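PDB 4BGV: malate dehydrogenase from Picrophilus torridus, which probably catalyses the reversible NAD-dependent oxidation of malate to oxaloacetate, a step of the tricarboxylic acid cycle. Local coordinates for residues 75-80 / 243-248; 267-272 / 303-308; 172-177 / 189-194. All blocks are in the same frame, centred on the assembly; numbering follows the deposited sequence. Where two conformers were deposited one is given.

Interaction 1. Residues 75-80 / 243-248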
ATOM      1  N   GLY A  75      26.753   9.763  -3.131  1.00 15.70           N
ATOM      2  CA  GLY A  75      25.817   9.115  -4.030  1.00 19.57           C
ATOM      3  C   GLY A  75      24.354   9.244  -3.640  1.00 17.43           C
ATOM      4  O   GLY A  75      23.507   8.547  -4.192  1.00 12.87           O
ATOM      5  N   SER A  76      24.048  10.128  -2.691  1.00 12.89           N
ATOM      6  CA  SER A  76      22.660  10.354  -2.306  1.00 12.00           C
ATOM      7  C   SER A  76      21.926  11.083  -3.427  1.00 11.24           C
ATOM      8  O   SER A  76      22.419  12.078  -3.950  1.00 15.52           O
ATOM      9  CB  SER A  76      22.580  11.199  -1.022  1.00 14.08           C
ATOM     10  OG  SER A  76      23.068  10.485   0.115  1.00 12.47           O
ATOM     11  N   ASP A  77      20.754  10.592  -3.809  1.00  8.69           N
ATOM     12  CA  ASP A  77      19.955  11.298  -4.800  0.50  7.80           C
ATOM     13  C   ASP A  77      19.332  12.535  -4.161  1.00  8.79           C
ATOM     14  O   ASP A  77      19.246  13.588  -4.793  1.00  9.60           O
ATOM     15  CB  ASP A  77      18.863  10.390  -5.363  0.50 11.32           C
ATOM     16  CG  ASP A  77      18.140  11.016  -6.541  0.50 12.23           C
ATOM     17  OD1 ASP A  77      18.816  11.576  -7.432  0.50 10.04           O
ATOM     18  OD2 ASP A  77      16.894  10.948  -6.576  0.50 13.23           O
ATOM     19  N   VAL A  78      18.899  12.392  -2.907  1.00  9.32           N
ATOM     20  CA  VAL A  78      18.295  13.476  -2.145  1.00  7.78           C
ATOM     21  C   VAL A  78      18.894  13.507  -0.752  1.00  8.22           C
ATOM     22  O   VAL A  78      19.139  12.463  -0.153  1.00  7.12           O
ATOM     23  CB  VAL A  78      16.756  13.319  -2.042  1.00  6.72           C
ATOM     24  CG1 VAL A  78      16.153  14.374  -1.106  1.00  7.60           C
ATOM     25  CG2 VAL A  78      16.133  13.405  -3.438  1.00  7.11           C
ATOM     26  N   ILE A  79      19.167  14.715  -0.263  1.00  6.66           N
ATOM     27  CA  ILE A  79      19.530  14.926   1.132  1.00 10.12           C
ATOM     28  C   ILE A  79      18.455  15.797   1.781  1.00 10.23           C
ATOM     29  O   ILE A  79      18.102  16.854   1.257  1.00  7.87           O
ATOM     30  CB  ILE A  79      20.879  15.653   1.239  1.00  9.64           C
ATOM     31  CG1 ILE A  79      21.968  14.805   0.578  1.00 10.58           C
ATOM     32  CG2 ILE A  79      21.232  15.972   2.711  1.00  9.23           C
ATOM     33  CD1 ILE A  79      23.329  15.496   0.508  1.00  9.95           C
ATOM     34  N   VAL A  80      17.935  15.340   2.912  1.00  9.85           N
ATOM     35  CA  VAL A  80      16.908  16.060   3.645  1.00  7.89           C
ATOM     36  C   VAL A  80      17.575  16.718   4.853  1.00  8.92           C
ATOM     37  O   VAL A  80      18.156  16.030   5.699  1.00 10.75           O
ATOM     38  CB  VAL A  80      15.813  15.085   4.149  1.00  8.21           C
ATOM     39  CG1 VAL A  80      14.709  15.853   4.859  1.00 10.75           C
ATOM     40  CG2 VAL A  80      15.244  14.274   2.986  1.00 10.10           C
ATOM     41  N   GLU A 243       9.954  11.846  -2.468  1.00  6.78           N
ATOM     42  CA  GLU A 243       9.646  10.761  -3.404  1.00  8.28           C
ATOM     43  C   GLU A 243       9.333  11.314  -4.804  1.00  8.34           C
ATOM     44  O   GLU A 243       9.550  10.628  -5.812  1.00  8.69           O
ATOM     45  CB  GLU A 243       8.502   9.875  -2.870  1.00  6.96           C
ATOM     46  CG  GLU A 243       7.138  10.508  -2.998  1.00  8.55           C
ATOM     47  CD  GLU A 243       6.037   9.688  -2.344  1.00 12.29           C
ATOM     48  OE1 GLU A 243       6.347   8.698  -1.644  1.00 15.36           O
ATOM     49  OE2 GLU A 243       4.863  10.041  -2.540  1.00 10.69           O
ATOM     50  N   SER A 244       8.838  12.549  -4.888  1.00  5.77           N
ATOM     51  CA  SER A 244       8.586  13.133  -6.207  1.00  6.18           C
ATOM     52  C   SER A 244       9.903  13.345  -6.952  1.00  7.79           C
ATOM     53  O   SER A 244       9.959  13.235  -8.180  1.00  7.95           O
ATOM     54  CB  SER A 244       7.804  14.457  -6.121  1.00  8.69           C
ATOM     55  OG  SER A 244       7.336  14.856  -7.414  1.00  9.64           O
ATOM     56  N   ILE A 245      10.962  13.673  -6.223  1.00  8.90           N
ATOM     57  CA  ILE A 245      12.290  13.767  -6.858  1.00  7.89           C
ATOM     58  C   ILE A 245      12.831  12.386  -7.234  1.00  8.14           C
ATOM     59  O   ILE A 245      13.169  12.119  -8.408  1.00  8.38           O
ATOM     60  CB  ILE A 245      13.320  14.452  -5.930  1.00  7.19           C
ATOM     61  CG1 ILE A 245      12.846  15.855  -5.561  1.00  6.32           C
ATOM     62  CG2 ILE A 245      14.700  14.533  -6.620  1.00  8.02           C
ATOM     63  CD1 ILE A 245      13.740  16.562  -4.561  1.00  7.40           C
ATOM     64  N   VAL A 246      12.916  11.510  -6.236  1.00  6.76           N
ATOM     65  CA  VAL A 246      13.494  10.176  -6.414  1.00  9.13           C
ATOM     66  C   VAL A 246      12.789   9.389  -7.509  1.00 10.70           C
ATOM     67  O   VAL A 246      13.428   8.750  -8.360  1.00 10.23           O
ATOM     68  CB  VAL A 246      13.471   9.381  -5.083  1.00 11.14           C
ATOM     69  CG1 VAL A 246      13.848   7.924  -5.297  1.00 12.45           C
ATOM     70  CG2 VAL A 246      14.414  10.041  -4.073  1.00 11.63           C
ATOM     71  N   ASN A 247      11.468   9.443  -7.499  1.00  9.80           N
ATOM     72  CA  ASN A 247      10.694   8.674  -8.456  1.00 11.38           C
ATOM     73  C   ASN A 247      10.138   9.532  -9.590  1.00 11.21           C
ATOM     74  O   ASN A 247       9.266   9.080 -10.342  1.00 10.84           O
ATOM     75  CB  ASN A 247       9.589   7.919  -7.718  1.00 14.46           C
ATOM     76  CG  ASN A 247      10.151   6.842  -6.819  1.00 13.12           C
ATOM     77  OD1 ASN A 247      11.162   6.225  -7.163  1.00 13.54           O
ATOM     78  ND2 ASN A 247       9.518   6.609  -5.672  1.00 15.08           N
ATOM     79  N   ASP A 248      10.627  10.773  -9.680  1.00 10.44           N
ATOM     80  CA  ASP A 248      10.314  11.675 -10.802  1.00  9.62           C
ATOM     81  C   ASP A 248       8.791  11.780 -11.048  1.00 10.36           C
ATOM     82  O   ASP A 248       8.318  11.663 -12.181  1.00  8.17           O
ATOM     83  CB  ASP A 248      11.050  11.178 -12.046  1.00 12.06           C
ATOM     84  CG  ASP A 248      11.078  12.196 -13.170  1.00 14.44           C
ATOM     85  OD1 ASP A 248      11.119  13.415 -12.894  1.00 13.26           O
ATOM     86  OD2 ASP A 248      11.083  11.761 -14.342  1.00 15.37           O
TER
HETATM   87  O   HOH W   1      15.950  11.697  -8.911  1.00 24.34           O

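Interaction 2. Residues 267-272 / 303-308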
ATOM      1  N   TYR A 267       6.605  37.236  -9.125  1.00 14.57           N
ATOM      2  CA  TYR A 267       6.681  37.088  -7.671  1.00 14.84           C
ATOM      3  C   TYR A 267       7.411  38.213  -6.942  1.00 16.93           C
ATOM      4  O   TYR A 267       7.521  38.187  -5.722  1.00 18.74           O
ATOM      5  CB  TYR A 267       7.232  35.708  -7.297  1.00 18.27           C
ATOM      6  CG  TYR A 267       6.277  34.611  -7.698  1.00 11.10           C
ATOM      7  CD1 TYR A 267       5.071  34.460  -7.034  1.00 12.07           C
ATOM      8  CD2 TYR A 267       6.562  33.752  -8.765  1.00 12.45           C
ATOM      9  CE1 TYR A 267       4.165  33.470  -7.403  1.00 13.27           C
ATOM     10  CE2 TYR A 267       5.663  32.745  -9.143  1.00 12.64           C
ATOM     11  CZ  TYR A 267       4.469  32.613  -8.458  1.00 13.95           C
ATOM     12  OH  TYR A 267       3.556  31.638  -8.822  1.00 15.50           O
ATOM     13  N   LEU A 268       7.906  39.191  -7.697  1.00 18.65           N
ATOM     14  CA  LEU A 268       8.413  40.448  -7.126  1.00 18.83           C
ATOM     15  C   LEU A 268       9.596  40.261  -6.186  1.00 17.81           C
ATOM     16  O   LEU A 268       9.848  41.095  -5.315  1.00 16.91           O
ATOM     17  CB  LEU A 268       7.290  41.202  -6.405  1.00 15.42           C
ATOM     18  CG  LEU A 268       5.952  41.248  -7.151  1.00 17.12           C
ATOM     19  CD1 LEU A 268       4.936  42.054  -6.361  1.00 22.46           C
ATOM     20  CD2 LEU A 268       6.128  41.825  -8.538  1.00 22.41           C
ATOM     21  N   VAL A 269      10.305  39.153  -6.357  1.00 22.43           N
ATOM     22  CA  VAL A 269      11.574  38.937  -5.677  1.00 22.88           C
ATOM     23  C   VAL A 269      12.560  38.448  -6.703  1.00 20.30           C
ATOM     24  O   VAL A 269      12.171  37.832  -7.707  1.00 17.69           O
ATOM     25  CB  VAL A 269      11.497  37.863  -4.568  1.00 22.42           C
ATOM     26  CG1 VAL A 269      10.768  38.390  -3.364  1.00 19.57           C
ATOM     27  CG2 VAL A 269      10.831  36.581  -5.090  1.00 21.30           C
ATOM     28  N   ASN A 270      13.837  38.704  -6.457  1.00 16.54           N
ATOM     29  CA  ASN A 270      14.855  38.181  -7.353  1.00 20.79           C
ATOM     30  C   ASN A 270      16.023  37.565  -6.597  1.00 19.06           C
ATOM     31  O   ASN A 270      16.549  38.155  -5.647  1.00 17.55           O
ATOM     32  CB  ASN A 270      15.337  39.269  -8.312  1.00 27.86           C
ATOM     33  CG  ASN A 270      16.255  38.728  -9.386  1.00 32.56           C
ATOM     34  OD1 ASN A 270      15.857  37.885 -10.198  1.00 30.90           O
ATOM     35  ND2 ASN A 270      17.495  39.215  -9.405  1.00 36.27           N
ATOM     36  N   ASN A 271      16.420  36.382  -7.046  1.00 15.75           N
ATOM     37  CA  ASN A 271      17.536  35.641  -6.470  1.00 19.20           C
ATOM     38  C   ASN A 271      17.361  35.329  -4.991  1.00 16.35           C
ATOM     39  O   ASN A 271      18.318  35.412  -4.226  1.00 18.18           O
ATOM     40  CB  ASN A 271      18.845  36.377  -6.692  1.00 21.41           C
ATOM     41  CG  ASN A 271      19.034  36.775  -8.125  1.00 31.56           C
ATOM     42  OD1 ASN A 271      19.370  37.924  -8.425  1.00 41.27           O
ATOM     43  ND2 ASN A 271      18.789  35.839  -9.028  1.00 26.39           N
ATOM     44  N   LEU A 272      16.130  34.998  -4.612  1.00 18.47           N
ATOM     45  CA  LEU A 272      15.784  34.565  -3.257  1.00 19.72           C
ATOM     46  C   LEU A 272      14.899  33.331  -3.364  1.00 14.58           C
ATOM     47  O   LEU A 272      14.347  33.057  -4.435  1.00 16.26           O
ATOM     48  CB  LEU A 272      15.006  35.662  -2.525  1.00 22.34           C
ATOM     49  CG  LEU A 272      15.752  36.963  -2.252  1.00 27.23           C
ATOM     50  CD1 LEU A 272      14.921  37.872  -1.383  1.00 24.53           C
ATOM     51  CD2 LEU A 272      17.080  36.639  -1.597  1.00 28.22           C
ATOM     52  N   LYS A 303       3.529  41.502   1.616  1.00 20.08           N
ATOM     53  CA  LYS A 303       3.956  41.435   3.007  0.50 24.60           C
ATOM     54  C   LYS A 303       4.888  40.248   3.237  1.00 23.43           C
ATOM     55  O   LYS A 303       5.894  40.363   3.936  1.00 24.87           O
ATOM     56  CB  LYS A 303       2.740  41.367   3.937  0.50 27.40           C
ATOM     57  CG  LYS A 303       2.067  42.720   4.152  0.50 32.39           C
ATOM     58  CD  LYS A 303       0.666  42.605   4.756  0.50 34.94           C
ATOM     59  CE  LYS A 303       0.582  41.542   5.841  0.50 34.88           C
ATOM     60  NZ  LYS A 303       0.050  40.251   5.308  0.50 32.18           N
ATOM     61  N   SER A 304       4.546  39.111   2.640  1.00 18.20           N
ATOM     62  CA  SER A 304       5.381  37.918   2.740  0.50 18.78           C
ATOM     63  C   SER A 304       6.731  38.174   2.084  1.00 19.43           C
ATOM     64  O   SER A 304       7.780  37.790   2.619  1.00 19.88           O
ATOM     65  CB  SER A 304       4.703  36.712   2.086  0.50 17.87           C
ATOM     66  OG  SER A 304       3.450  36.429   2.686  0.50 21.60           O
ATOM     67  N   VAL A 305       6.700  38.834   0.931  1.00 16.76           N
ATOM     68  CA  VAL A 305       7.904  39.186   0.187  1.00 16.36           C
ATOM     69  C   VAL A 305       8.861  40.028   1.028  1.00 17.25           C
ATOM     70  O   VAL A 305      10.059  39.732   1.087  1.00 17.78           O
ATOM     71  CB  VAL A 305       7.556  39.896  -1.146  1.00 19.75           C
ATOM     72  CG1 VAL A 305       8.730  40.725  -1.645  1.00 23.60           C
ATOM     73  CG2 VAL A 305       7.124  38.857  -2.197  1.00 18.12           C
ATOM     74  N   GLU A 306       8.331  41.045   1.704  1.00 24.42           N
ATOM     75  CA  GLU A 306       9.151  41.912   2.552  1.00 29.44           C
ATOM     76  C   GLU A 306       9.828  41.123   3.680  1.00 27.21           C
ATOM     77  O   GLU A 306      11.000  41.341   3.988  1.00 23.21           O
ATOM     78  CB  GLU A 306       8.314  43.075   3.097  1.00 37.63           C
ATOM     79  CG  GLU A 306       8.464  43.344   4.589  1.00 48.74           C
ATOM     80  CD  GLU A 306       7.121  43.354   5.316  1.00 58.08           C
ATOM     81  OE1 GLU A 306       6.479  44.427   5.352  1.00 61.04           O
ATOM     82  OE2 GLU A 306       6.706  42.289   5.840  1.00 57.46           O
ATOM     83  N   SER A 307       9.094  40.183   4.265  1.00 23.72           N
ATOM     84  CA  SER A 307       9.623  39.344   5.333  1.00 23.06           C
ATOM     85  C   SER A 307      10.800  38.496   4.840  1.00 25.22           C
ATOM     86  O   SER A 307      11.843  38.415   5.495  1.00 22.99           O
ATOM     87  CB  SER A 307       8.510  38.446   5.881  1.00 28.88           C
ATOM     88  OG  SER A 307       9.041  37.434   6.707  1.00 28.88           O
ATOM     89  N   VAL A 308      10.622  37.862   3.683  1.00 19.83           N
ATOM     90  CA  VAL A 308      11.682  37.059   3.074  1.00 18.25           C
ATOM     91  C   VAL A 308      12.890  37.912   2.681  1.00 20.09           C
ATOM     92  O   VAL A 308      14.035  37.528   2.933  1.00 20.38           O
ATOM     93  CB  VAL A 308      11.150  36.261   1.867  1.00 19.94           C
ATOM     94  CG1 VAL A 308      12.279  35.513   1.166  1.00 19.40           C
ATOM     95  CG2 VAL A 308      10.085  35.284   2.341  1.00 20.70           C
TER

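Interaction 3. Residues 172-177 / 189-194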
ATOM      1  N   VAL A 172     -10.406  17.080  -0.772  1.00 10.91           N
ATOM      2  CA  VAL A 172     -10.235  18.486  -0.429  1.00 12.29           C
ATOM      3  C   VAL A 172      -8.914  18.999  -1.017  1.00 15.84           C
ATOM      4  O   VAL A 172      -7.884  18.321  -0.961  1.00 12.81           O
ATOM      5  CB  VAL A 172     -10.261  18.734   1.094  1.00 12.39           C
ATOM      6  CG1 VAL A 172     -10.073  20.213   1.383  1.00 14.29           C
ATOM      7  CG2 VAL A 172     -11.584  18.282   1.699  1.00 12.70           C
ATOM      8  N   ASN A 173      -8.960  20.183  -1.615  1.00 15.15           N
ATOM      9  CA  ASN A 173      -7.776  20.832  -2.147  1.00 14.60           C
ATOM     10  C   ASN A 173      -7.658  22.211  -1.549  1.00 13.59           C
ATOM     11  O   ASN A 173      -8.593  22.990  -1.619  1.00 14.26           O
ATOM     12  CB  ASN A 173      -7.879  20.934  -3.656  1.00 15.77           C
ATOM     13  CG  ASN A 173      -8.056  19.576  -4.304  1.00 22.90           C
ATOM     14  OD1 ASN A 173      -7.098  18.820  -4.421  1.00 22.21           O
ATOM     15  ND2 ASN A 173      -9.292  19.243  -4.690  1.00 21.42           N
ATOM     16  N   ALA A 174      -6.512  22.511  -0.949  1.00 11.21           N
ATOM     17  CA  ALA A 174      -6.328  23.789  -0.270  1.00 13.10           C
ATOM     18  C   ALA A 174      -5.081  24.478  -0.814  1.00 12.42           C
ATOM     19  O   ALA A 174      -3.982  23.931  -0.733  1.00 14.86           O
ATOM     20  CB  ALA A 174      -6.199  23.563   1.232  1.00 15.27           C
ATOM     21  N   PHE A 175      -5.264  25.672  -1.365  1.00 11.23           N
ATOM     22  CA  PHE A 175      -4.204  26.356  -2.097  1.00 11.00           C
ATOM     23  C   PHE A 175      -3.511  27.389  -1.217  1.00 13.14           C
ATOM     24  O   PHE A 175      -4.117  28.388  -0.832  1.00 16.48           O
ATOM     25  CB  PHE A 175      -4.800  27.036  -3.339  1.00  9.06           C
ATOM     26  CG  PHE A 175      -3.774  27.463  -4.343  1.00 12.07           C
ATOM     27  CD1 PHE A 175      -3.138  28.677  -4.220  1.00 10.79           C
ATOM     28  CD2 PHE A 175      -3.431  26.635  -5.389  1.00 16.02           C
ATOM     29  CE1 PHE A 175      -2.196  29.081  -5.130  1.00 15.65           C
ATOM     30  CE2 PHE A 175      -2.481  27.032  -6.310  1.00 15.99           C
ATOM     31  CZ  PHE A 175      -1.862  28.255  -6.175  1.00 15.76           C
ATOM     32  N   VAL A 176      -2.244  27.142  -0.898  1.00 15.87           N
ATOM     33  CA  VAL A 176      -1.457  28.115  -0.148  1.00 15.79           C
ATOM     34  C   VAL A 176      -0.070  28.312  -0.744  1.00 16.97           C
ATOM     35  O   VAL A 176       0.575  27.358  -1.185  1.00 16.65           O
ATOM     36  CB  VAL A 176      -1.296  27.698   1.321  1.00 16.94           C
ATOM     37  CG1 VAL A 176      -2.616  27.901   2.077  1.00 20.50           C
ATOM     38  CG2 VAL A 176      -0.829  26.259   1.418  1.00 21.58           C
ATOM     39  N   ILE A 177       0.390  29.553  -0.755  1.00 12.87           N
ATOM     40  CA  ILE A 177       1.767  29.834  -1.143  1.00  9.75           C
ATOM     41  C   ILE A 177       2.430  30.701  -0.066  1.00 12.39           C
ATOM     42  O   ILE A 177       1.813  31.031   0.950  1.00 15.17           O
ATOM     43  CB  ILE A 177       1.854  30.522  -2.543  1.00 11.07           C
ATOM     44  CG1 ILE A 177       1.122  31.868  -2.555  1.00 10.69           C
ATOM     45  CG2 ILE A 177       1.291  29.605  -3.639  1.00 12.72           C
ATOM     46  CD1 ILE A 177       1.269  32.624  -3.902  1.00 11.15           C
ATOM     47  N   ARG A 189     -10.077  31.061  -3.517  1.00 12.59           N
ATOM     48  CA  ARG A 189     -10.748  30.741  -4.779  1.00 14.59           C
ATOM     49  C   ARG A 189     -10.213  29.479  -5.453  1.00 14.12           C
ATOM     50  O   ARG A 189     -10.923  28.857  -6.243  1.00 15.95           O
ATOM     51  CB  ARG A 189     -10.702  31.931  -5.744  1.00 17.01           C
ATOM     52  CG  ARG A 189      -9.301  32.336  -6.146  1.00 18.12           C
ATOM     53  CD  ARG A 189      -9.267  33.741  -6.734  1.00 16.20           C
ATOM     54  NE  ARG A 189      -7.894  34.127  -7.019  1.00 17.45           N
ATOM     55  CZ  ARG A 189      -7.351  34.100  -8.228  1.00 19.22           C
ATOM     56  NH1 ARG A 189      -8.082  33.732  -9.278  1.00 18.47           N
ATOM     57  NH2 ARG A 189      -6.094  34.476  -8.392  1.00 20.66           N
ATOM     58  N   TYR A 190      -8.971  29.096  -5.145  1.00 10.44           N
ATOM     59  CA  TYR A 190      -8.409  27.875  -5.718  1.00 14.27           C
ATOM     60  C   TYR A 190      -8.555  26.680  -4.783  1.00 13.38           C
ATOM     61  O   TYR A 190      -7.944  25.632  -4.999  1.00 15.70           O
ATOM     62  CB  TYR A 190      -6.934  28.060  -6.057  1.00 10.62           C
ATOM     63  CG  TYR A 190      -6.642  28.963  -7.241  1.00 10.44           C
ATOM     64  CD1 TYR A 190      -7.660  29.452  -8.062  1.00 14.38           C
ATOM     65  CD2 TYR A 190      -5.335  29.280  -7.565  1.00 13.95           C
ATOM     66  CE1 TYR A 190      -7.363  30.271  -9.160  1.00 12.35           C
ATOM     67  CE2 TYR A 190      -5.030  30.091  -8.652  1.00 13.36           C
ATOM     68  CZ  TYR A 190      -6.039  30.575  -9.442  1.00 13.54           C
ATOM     69  OH  TYR A 190      -5.700  31.370 -10.514  1.00 17.21           O
ATOM     70  N   SER A 191      -9.326  26.854  -3.719  1.00  9.52           N
ATOM     71  CA  SER A 191      -9.514  25.788  -2.740  1.00 11.82           C
ATOM     72  C   SER A 191     -10.915  25.267  -2.942  1.00 10.81           C
ATOM     73  O   SER A 191     -11.854  26.049  -3.130  1.00 10.05           O
ATOM     74  CB  SER A 191      -9.333  26.320  -1.307  1.00 12.88           C
ATOM     75  OG  SER A 191      -8.035  26.881  -1.146  1.00 14.24           O
ATOM     76  N   ASN A 192     -11.062  23.951  -2.912  1.00 11.15           N
ATOM     77  CA  ASN A 192     -12.311  23.342  -3.341  1.00  9.99           C
ATOM     78  C   ASN A 192     -12.478  21.928  -2.800  1.00 10.63           C
ATOM     79  O   ASN A 192     -11.524  21.332  -2.272  1.00 13.27           O
ATOM     80  CB  ASN A 192     -12.352  23.289  -4.878  1.00 11.77           C
ATOM     81  CG  ASN A 192     -11.220  22.453  -5.463  1.00 14.40           C
ATOM     82  OD1 ASN A 192     -11.257  21.226  -5.426  1.00 14.05           O
ATOM     83  ND2 ASN A 192     -10.210  23.121  -6.009  1.00 11.59           N
ATOM     84  N   VAL A 193     -13.694  21.394  -2.930  1.00  9.28           N
ATOM     85  CA  VAL A 193     -13.908  19.968  -2.712  1.00  8.54           C
ATOM     86  C   VAL A 193     -14.299  19.347  -4.059  1.00 10.25           C
ATOM     87  O   VAL A 193     -15.370  19.653  -4.608  1.00  9.64           O
ATOM     88  CB  VAL A 193     -15.029  19.679  -1.693  1.00 10.53           C
ATOM     89  CG1 VAL A 193     -15.161  18.173  -1.493  1.00 15.77           C
ATOM     90  CG2 VAL A 193     -14.728  20.355  -0.358  1.00 12.13           C
ATOM     91  N   SER A 194     -13.423  18.500  -4.590  1.00 10.37           N
ATOM     92  CA  SER A 194     -13.621  17.896  -5.911  1.00 11.67           C
ATOM     93  C   SER A 194     -13.999  18.939  -6.971  1.00 13.52           C
ATOM     94  O   SER A 194     -14.833  18.667  -7.842  1.00 14.24           O
ATOM     95  CB  SER A 194     -14.693  16.795  -5.851  1.00 13.44           C
ATOM     96  OG  SER A 194     -14.301  15.758  -4.969  1.00 12.38           O
TER

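Interaction 1. Residues 75-80 / 243-248
Val78 lies against Ile245 and Val246 where the Rossmann-type NAD-binding domain meets the C-terminal domain of the lactate/malate dehydrogenase fold. Val78 belongs to strand 78-81, an inner strand of the parallel sheet, and its partners sit in the last turn of helix 232-246. One methyl group of Val78 does the touching. CG1 anti to the backbone N (chi1 173°) leaves CG2 opposite the carbonyl carbon, facing the helix, where it meets the CG2 methyls of both Ile245 and Val246. Val78 CG2 reaches Ile245 CG2 at 3.7 Å and Val246 CG2 at 3.8 Å, while Ile245 CD1 closes over it at 4.1 Å from Val78 CG2. The three branched side chains meet at a slant, methyl against methyl. Val242, one turn earlier on the helix, and Val121 of the adjacent strand extend this apolar patch around Val78.

Asp77, just before Val78 in the chain, brings the polar component. In the one of its two deposited conformers described here, CG is anti to the backbone N (chi1 -172°), and the carboxylate swings toward the helix end. OD2 comes to 3.6 Å from Val246 CG2, but its polar partner is a water, which donates to Asp77 OD2 over 2.6 Å and to Ile245 O over 2.9 Å. In this conformer the water links Asp77 to the helix end. OD1 of the same carboxylate forms a salt bridge with Lys119, so its charge is probably offset on the sheet side.

Ile245 O, the water's second acceptor, also takes part in the Schellman motif that ends the helix. Asp248, with positive phi, directs its backbone N back to Ile245 O in a weak bond of 3.1 Å, and Arg249 N reaches Ser244 O.

Interaction 2. Residues 267-272 / 303-308
Val269 of the loop after helix 262-267 packs on Val305 of the C-terminal helix 295-321, both within the alpha/beta C-terminal domain. Their CG1 methyls are 3.5 Å apart, and the two side chains run antiparallel, each passing alongside the other. Val269 CG1 also lies 3.9 Å from Val305 CG2, so one loop methyl sits against both branches of the helix valine. Those branches reach the loop backbone too: Val305 CG2 lies 3.6 Å from Tyr267 O, and Val305 CG1 is 3.9 Å from Leu268 O. With CG1 anti to its backbone N (chi1 158°), Val305 spreads its two methyls between these carbonyls and Val269. One turn further along the helix, Val308 CG1 faces Leu272 CD1 at a looser 4.4 Å.

A second shell surrounds these contacts. Leu268, with positive phi, is where the chain leaves helix 262-267, and Ser264 OG bonds back to Val269 O. Trp301 NE1 bonds to Tyr267 O, and the rings of these two residues meet with planes at about 60°. Ile274 packs on Val269 and Val308 alike. Helix 127-138 of the NAD-binding domain adds Ile129 against Val308 and Tyr132 against Leu272.

The side chain of Val308 is about 8 Å from that of Arg93, a probable substrate-binding residue, and about 10 Å from that of His180, the probable proton acceptor. The side-chain contacts are apolar, with two loop carbonyls beside Val305; cohesion therefore rests on the fit of methyl groups, with the polarity of Tyr267 O met by the Trp301 indole.

Interaction 3. Residues 172-177 / 189-194
Asn173 and Asn192 face each other as a hydrogen-bonded pair in the antiparallel beta hairpin of strands 172-178 and 184-193, within the C-terminal domain. The backbone evidence is reciprocal: Asn173 N donates to Asn192 O over 2.9 Å, and Asn192 N returns the bond to Asn173 O over 2.9 Å. Their side chains share one face of the sheet. Asn173 ND2 donates to Asn192 OD1 at 2.9 Å, a bent bond (147° at the hydrogen) whose donor is tilted from the carbonyl plane. Asn192 OD1 is gripped a second time, by Gly195 N, which probably restricts the amide's rotation. With an alanine in place of Asn192, Asn173 ND2 and Gly195 N would probably both lose their shared acceptor, leaving the Asn173 amide freer to turn. Asn192 of the third subunit also packs against this residue.

Phe175, followed outward, meets Tyr190 CB first and Tyr190 CD2 further out, at the corner where the chain turns, residues 189 and 190. Its CB touches Tyr190 CB at 3.6 Å, and CG leans on that same carbon. Because CG is anti to the backbone N (chi1 -165°), the ring runs alongside Tyr190. Beyond CG, every ring atom has Tyr190 CD2 near it; Phe175 CE2, close to the tip, is 3.8 Å from that atom. Tyr190 CD2 stands over the centre of the Phe175 face, and with ring planes at 86° and centroids 5.1 Å apart the stack is T-shaped, Tyr190 giving the edge. Phe187 adds a third ring.

Just past the corner, a side-chain oxygen takes the backbone N-H: Phe175 N points almost straight at Ser191 OG, 3.0 Å away, and that hydroxyl bonds on to Phe187 O.

From the N terminus, the chain first lays down residues 75-80 in the NAD-binding sheet, but interaction 1 closes only when helix 232-246 ends, tying that sheet to the C-terminal domain. Interaction 3 is nested inside this long loop: its hairpin closes locally, with only 11 residues between its segments. Interaction 2 follows in series, opening after interaction 1 has closed and joining the loop before strand 272-281 to the C-terminal helix. No loops cross. Interactions 2 and 3 come within about 5 Å at their nearest atoms without touching, with Pro277 of strand 272-281 packing on both Tyr267 and Phe175. Interaction 1 stands apart, its centre about 27 Å from either of the others.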